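Local coordinates for variant surface glycoprotein MITat 1.13 (Trypanosoma brucei, PDB 6Z8H) that probably forms part of the dense surface coat of the parasite, whose serial replacement by antigenically distinct variants lets the trypanosome evade the host's immune response, at residues 49-54 with 276-281; 74-79 with 345-350. All coordinates share one frame; numbering follows the deposited sequence.

Interaction 1 of 2, residues 49-54 with 276-281. With SO4 (sulfate ion), chain G.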
loop_
_atom_site.group_PDB
_atom_site.type_symbol
_atom_site.label_atom_id
_atom_site.label_comp_id
_atom_site.label_asym_id
_atom_site.label_seq_id
_atom_site.Cartn_x
_atom_site.Cartn_y
_atom_site.Cartn_z
ATOM N N THR A 49 -4.058 -2.172 -8.591
ATOM C CA THR A 49 -3.733 -3.053 -7.469
ATOM C C THR A 49 -4.313 -4.449 -7.652
ATOM O O THR A 49 -3.711 -5.431 -7.194
ATOM C CB THR A 49 -4.207 -2.455 -6.143
ATOM O OG1 THR A 49 -5.627 -2.255 -6.187
ATOM C CG2 THR A 49 -3.525 -1.123 -5.889
ATOM N N SER A 50 -5.421 -4.574 -8.371
ATOM C CA SER A 50 -5.993 -5.887 -8.625
ATOM C C SER A 50 -5.095 -6.678 -9.554
ATOM O O SER A 50 -4.851 -7.864 -9.320
ATOM C CB SER A 50 -7.382 -5.762 -9.254
ATOM O OG SER A 50 -8.086 -6.993 -9.144
ATOM N N LYS A 51 -4.547 -6.031 -10.592
ATOM C CA LYS A 51 -3.610 -6.734 -11.468
ATOM C C LYS A 51 -2.311 -7.064 -10.740
ATOM O O LYS A 51 -1.718 -8.126 -10.968
ATOM C CB LYS A 51 -3.314 -5.884 -12.696
ATOM C CG LYS A 51 -4.505 -5.719 -13.650
ATOM C CD LYS A 51 -4.992 -7.035 -14.282
ATOM C CE LYS A 51 -6.143 -6.808 -15.261
ATOM N NZ LYS A 51 -6.745 -8.071 -15.750
ATOM N N TYR A 52 -1.822 -6.152 -9.902
ATOM C CA TYR A 52 -0.624 -6.434 -9.123
ATOM C C TYR A 52 -0.839 -7.653 -8.239
ATOM O O TYR A 52 0.023 -8.546 -8.191
ATOM C CB TYR A 52 -0.239 -5.197 -8.291
ATOM C CG TYR A 52 1.061 -5.367 -7.539
ATOM C CD1 TYR A 52 2.281 -5.142 -8.162
ATOM C CD2 TYR A 52 1.068 -5.744 -6.208
ATOM C CE1 TYR A 52 3.471 -5.317 -7.495
ATOM C CE2 TYR A 52 2.254 -5.931 -5.536
ATOM C CZ TYR A 52 3.449 -5.685 -6.171
ATOM O OH TYR A 52 4.620 -5.863 -5.481
ATOM N N ALA A 53 -1.998 -7.744 -7.578
ATOM C CA ALA A 53 -2.306 -8.897 -6.734
ATOM C C ALA A 53 -2.398 -10.180 -7.548
ATOM O O ALA A 53 -1.990 -11.250 -7.083
ATOM C CB ALA A 53 -3.605 -8.642 -5.967
ATOM N N ASP A 54 -2.952 -10.089 -8.750
ATOM C CA ASP A 54 -2.955 -11.233 -9.640
ATOM C C ASP A 54 -1.526 -11.664 -9.893
ATOM O O ASP A 54 -1.203 -12.860 -9.886
ATOM C CB ASP A 54 -3.608 -10.851 -10.966
ATOM C CG ASP A 54 -5.097 -10.665 -10.863
ATOM O OD1 ASP A 54 -5.702 -11.122 -9.873
ATOM O OD2 ASP A 54 -5.673 -10.047 -11.790
ATOM N N ALA A 276 4.066 -1.399 -16.374
ATOM C CA ALA A 276 4.023 -2.200 -15.158
ATOM C C ALA A 276 2.609 -2.484 -14.667
ATOM O O ALA A 276 2.432 -2.881 -13.507
ATOM C CB ALA A 276 4.829 -1.516 -14.058
ATOM N N SER A 277 1.598 -2.292 -15.526
ATOM C CA SER A 277 0.222 -2.456 -15.086
ATOM C C SER A 277 -0.172 -3.902 -14.847
ATOM O O SER A 277 -1.084 -4.159 -14.065
ATOM C CB SER A 277 -0.734 -1.836 -16.106
ATOM O OG SER A 277 -0.513 -0.448 -16.290
ATOM N N THR A 278 0.469 -4.864 -15.501
ATOM C CA THR A 278 0.038 -6.261 -15.430
ATOM C C THR A 278 1.259 -7.150 -15.259
ATOM O O THR A 278 1.581 -7.964 -16.136
ATOM C CB THR A 278 -0.749 -6.687 -16.678
ATOM O OG1 THR A 278 0.005 -6.434 -17.882
ATOM C CG2 THR A 278 -2.104 -5.966 -16.795
ATOM N N PRO A 279 1.958 -7.019 -14.142
ATOM C CA PRO A 279 3.171 -7.822 -13.923
ATOM C C PRO A 279 2.858 -9.281 -13.670
ATOM O O PRO A 279 1.831 -9.658 -13.121
ATOM C CB PRO A 279 3.789 -7.195 -12.669
ATOM C CG PRO A 279 2.583 -6.651 -11.915
ATOM C CD PRO A 279 1.629 -6.147 -12.996
ATOM N N CYS A 280 3.806 -10.137 -14.068
ATOM C CA CYS A 280 3.745 -11.574 -13.791
ATOM C C CYS A 280 2.430 -12.184 -14.279
ATOM O O CYS A 280 1.728 -12.880 -13.540
ATOM C CB CYS A 280 3.950 -11.894 -12.310
ATOM S SG CYS A 280 4.122 -13.741 -12.138
ATOM N N SER A 281 2.083 -11.907 -15.539
ATOM C CA SER A 281 0.854 -12.471 -16.081
ATOM C C SER A 281 1.034 -13.879 -16.643
ATOM O O SER A 281 0.028 -14.542 -16.918
ATOM C CB SER A 281 0.269 -11.578 -17.182
ATOM O OG SER A 281 1.101 -11.478 -18.315
HETATM S S SO4 G . 3.750 -6.232 -2.031
HETATM O O1 SO4 G . 5.071 -5.729 -1.764
HETATM O O2 SO4 G . 3.822 -7.245 -3.050
HETATM O O3 SO4 G . 2.911 -5.155 -2.481
HETATM O O4 SO4 G . 3.202 -6.799 -0.829
HETATM O O HOH W 1 -0.738 -8.819 -13.598
#

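Interaction 2 of 2, residues 74-79 with 345-350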
loop_
_atom_site.group_PDB
_atom_site.type_symbol
_atom_site.label_atom_id
_atom_site.label_comp_id
_atom_site.label_asym_id
_atom_site.label_seq_id
_atom_site.Cartn_x
_atom_site.Cartn_y
_atom_site.Cartn_z
ATOM N N LEU A 74 14.199 -34.836 -10.613
ATOM C CA LEU A 74 15.223 -35.635 -9.939
ATOM C C LEU A 74 14.706 -37.019 -9.592
ATOM O O LEU A 74 15.443 -38.006 -9.716
ATOM C CB LEU A 74 15.619 -34.936 -8.641
ATOM C CG LEU A 74 17.065 -34.991 -8.210
ATOM C CD1 LEU A 74 17.838 -34.034 -9.139
ATOM C CD2 LEU A 74 17.196 -34.603 -6.759
ATOM N N ALA A 75 13.441 -37.105 -9.184
ATOM C CA ALA A 75 12.889 -38.347 -8.658
ATOM C C ALA A 75 12.297 -39.280 -9.706
ATOM O O ALA A 75 12.254 -40.484 -9.465
ATOM C CB ALA A 75 11.786 -38.025 -7.651
ATOM N N ALA A 76 11.769 -38.765 -10.816
ATOM C CA ALA A 76 11.006 -39.595 -11.742
ATOM C C ALA A 76 11.891 -40.564 -12.525
ATOM O O ALA A 76 13.113 -40.402 -12.626
ATOM C CB ALA A 76 10.254 -38.706 -12.727
ATOM N N VAL A 77 11.239 -41.578 -13.091
ATOM C CA VAL A 77 11.903 -42.557 -13.947
ATOM C C VAL A 77 12.253 -41.893 -15.277
ATOM O O VAL A 77 11.608 -40.913 -15.687
ATOM C CB VAL A 77 11.054 -43.825 -14.164
ATOM C CG1 VAL A 77 10.706 -44.510 -12.858
ATOM C CG2 VAL A 77 9.798 -43.509 -14.968
ATOM N N PRO A 78 13.231 -42.424 -16.016
ATOM C CA PRO A 78 13.712 -41.704 -17.208
ATOM C C PRO A 78 12.644 -41.354 -18.235
ATOM O O PRO A 78 12.739 -40.291 -18.848
ATOM C CB PRO A 78 14.758 -42.667 -17.795
ATOM C CG PRO A 78 15.299 -43.359 -16.601
ATOM C CD PRO A 78 14.127 -43.532 -15.647
ATOM N N THR A 79 11.685 -42.248 -18.501
ATOM C CA THR A 79 10.649 -41.919 -19.471
ATOM C C THR A 79 9.899 -40.663 -19.058
ATOM O O THR A 79 9.497 -39.873 -19.920
ATOM C CB THR A 79 9.680 -43.089 -19.666
ATOM O OG1 THR A 79 9.129 -43.485 -18.403
ATOM C CG2 THR A 79 10.393 -44.255 -20.323
ATOM N N GLY A 345 2.780 -34.426 -10.422
ATOM C CA GLY A 345 2.316 -34.436 -9.048
ATOM C C GLY A 345 2.239 -35.808 -8.409
ATOM O O GLY A 345 2.281 -35.908 -7.180
ATOM N N SER A 346 2.119 -36.859 -9.206
ATOM C CA SER A 346 2.056 -38.225 -8.702
ATOM C C SER A 346 3.437 -38.849 -8.538
ATOM O O SER A 346 3.549 -40.004 -8.113
ATOM C CB SER A 346 1.230 -39.097 -9.652
ATOM O OG SER A 346 1.926 -39.317 -10.860
ATOM N N THR A 347 4.492 -38.135 -8.903
ATOM C CA THR A 347 5.837 -38.662 -8.734
ATOM C C THR A 347 6.112 -38.936 -7.257
ATOM O O THR A 347 5.904 -38.072 -6.407
ATOM C CB THR A 347 6.848 -37.650 -9.265
ATOM O OG1 THR A 347 6.581 -37.366 -10.641
ATOM C CG2 THR A 347 8.252 -38.201 -9.163
ATOM N N ARG A 348 6.568 -40.149 -6.952
ATOM C CA ARG A 348 6.859 -40.544 -5.580
ATOM C C ARG A 348 8.255 -40.071 -5.188
ATOM O O ARG A 348 9.198 -40.130 -5.985
ATOM C CB ARG A 348 6.725 -42.063 -5.427
ATOM C CG ARG A 348 5.323 -42.572 -5.744
ATOM C CD ARG A 348 5.131 -44.034 -5.349
ATOM N NE ARG A 348 5.158 -44.209 -3.898
ATOM C CZ ARG A 348 4.125 -43.975 -3.089
ATOM N NH1 ARG A 348 2.959 -43.563 -3.578
ATOM N NH2 ARG A 348 4.254 -44.153 -1.780
ATOM N N ILE A 349 8.363 -39.563 -3.966
ATOM C CA ILE A 349 9.584 -38.945 -3.448
ATOM C C ILE A 349 9.775 -39.386 -2.010
ATOM O O ILE A 349 8.825 -39.836 -1.356
ATOM C CB ILE A 349 9.529 -37.408 -3.509
ATOM C CG1 ILE A 349 8.303 -36.873 -2.764
ATOM C CG2 ILE A 349 9.505 -36.942 -4.971
ATOM C CD1 ILE A 349 8.314 -35.359 -2.573
ATOM N N PRO A 350 11.000 -39.285 -1.495
ATOM C CA PRO A 350 11.248 -39.667 -0.095
ATOM C C PRO A 350 10.543 -38.741 0.885
ATOM O O PRO A 350 10.418 -37.537 0.650
ATOM C CB PRO A 350 12.772 -39.555 0.054
ATOM C CG PRO A 350 13.306 -39.456 -1.301
ATOM C CD PRO A 350 12.230 -38.909 -2.204
#

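Interaction 1 of 2, residues 49-54 with 276-281
The chi1 of K51, -68°, sets CG beside the backbone N, and the bend at chi2 (-63°) brings CD alongside T278 as well, while the rest of the chain leads away from the loop. K51 CG and K51 CD each lie 4.0 Å from T278 CG2, the two side chains running side by side in the same direction. At the root of the lysine, K51 CB stands 3.1 Å from S277 O. Y52 takes the other course: CG is anti to the backbone N (chi1 -175°), and the side chains of Y52 and P279 cross at about a right angle, with Y52 CD1 4.1 Å from P279 CG in an oblique apolar contact. One water bridges the two backbones, donating to K51 O at 2.9 Å and to P279 O at 2.7 Å. The loop 276-281 rests on helix 34-75, one of the two long helices that form the elongated core of the VSG N-terminal domain; the disulfide from C280 to C98 ties it to the other, helix 78-129, where L102 touches both Y52 and P279. At the far end of the ring, away from the loop, Y52 OH donates to O2 of a sulfate at 2.9 Å, with the sulfur in the plane of the ring at its edge. R106 NE and, from the second subunit, Y52 OH and R106 NE also bind this ion, probably from the crystallisation liquor, so it bridges the dimer.

Interaction 2 of 2, residues 74-79 with 345-350
A75 meets three consecutive residues of 345-350 with its single methyl. Its CB points toward the other segment and lies 3.7 Å from I349 CG2, 3.7 Å from the carbonyl oxygen R348 O, and 3.8 Å from T347 CG2. These near-equal distances place the methyl over the start of strand 348-351, in ordinary van der Waals contact with two branched side chains and the backbone between them. The orientation of T347 completes this close part: chi1 of -58° turns CG2 anti to its backbone N, so that this methyl touches A75 CB and also lies 3.9 Å from A76 N. A76 CB adds a looser touch, 4.1 Å from T347 CG2. The hydroxyl on the other branch serves its own chain, T347 OG1 being hydrogen-bonded to the carbonyl oxygens of D343 and I344 at the end of helix 336-345. I349 divides its branches too, giving CG2 to A75 while the end of its side chain leads away; the residue also packs on A374 of helix 368-383.

The packing thins quickly on the outer side. R348 contributes its backbone carbonyl, but its exposed side chain leads away from the helix end, and its NH2 is hydrogen-bonded to T359 OG1 on the partner strand. The segments together bury just 140 Å², the largest share on A75. Past A76, which leaves helical geometry with a psi of 162°, the chain passes through V77, the N-cap residue, into helix 78-129. The methyl contact therefore sits where the two long helices of the VSG N-terminal domain turn into one another, with the two-stranded antiparallel hairpin of 348-351 and 358-361 laid against that helical hairpin's turn.

Overall arrangement
Both interactions use helix 34-75, but at separate levels: their centres are about 34 Å apart and their nearest atoms about 21 Å. The centre of interaction 1 lies about 9 Å from the centre of the chain, yet it is a surface contact, with the helix's flank meeting an irregular loop; that of interaction 2, about 41 Å out, is partly buried at the helix's end, against a strand. The 49-54 with 276-281 contact combines aliphatic and aromatic packing with a bridging water, and buries 212 Å². The smaller 74-79 with 345-350 contact relies on methyl packing. The second subunit is linked to interaction 1 through the shared sulfate; beside interaction 2, L74 packs on L379 of that subunit.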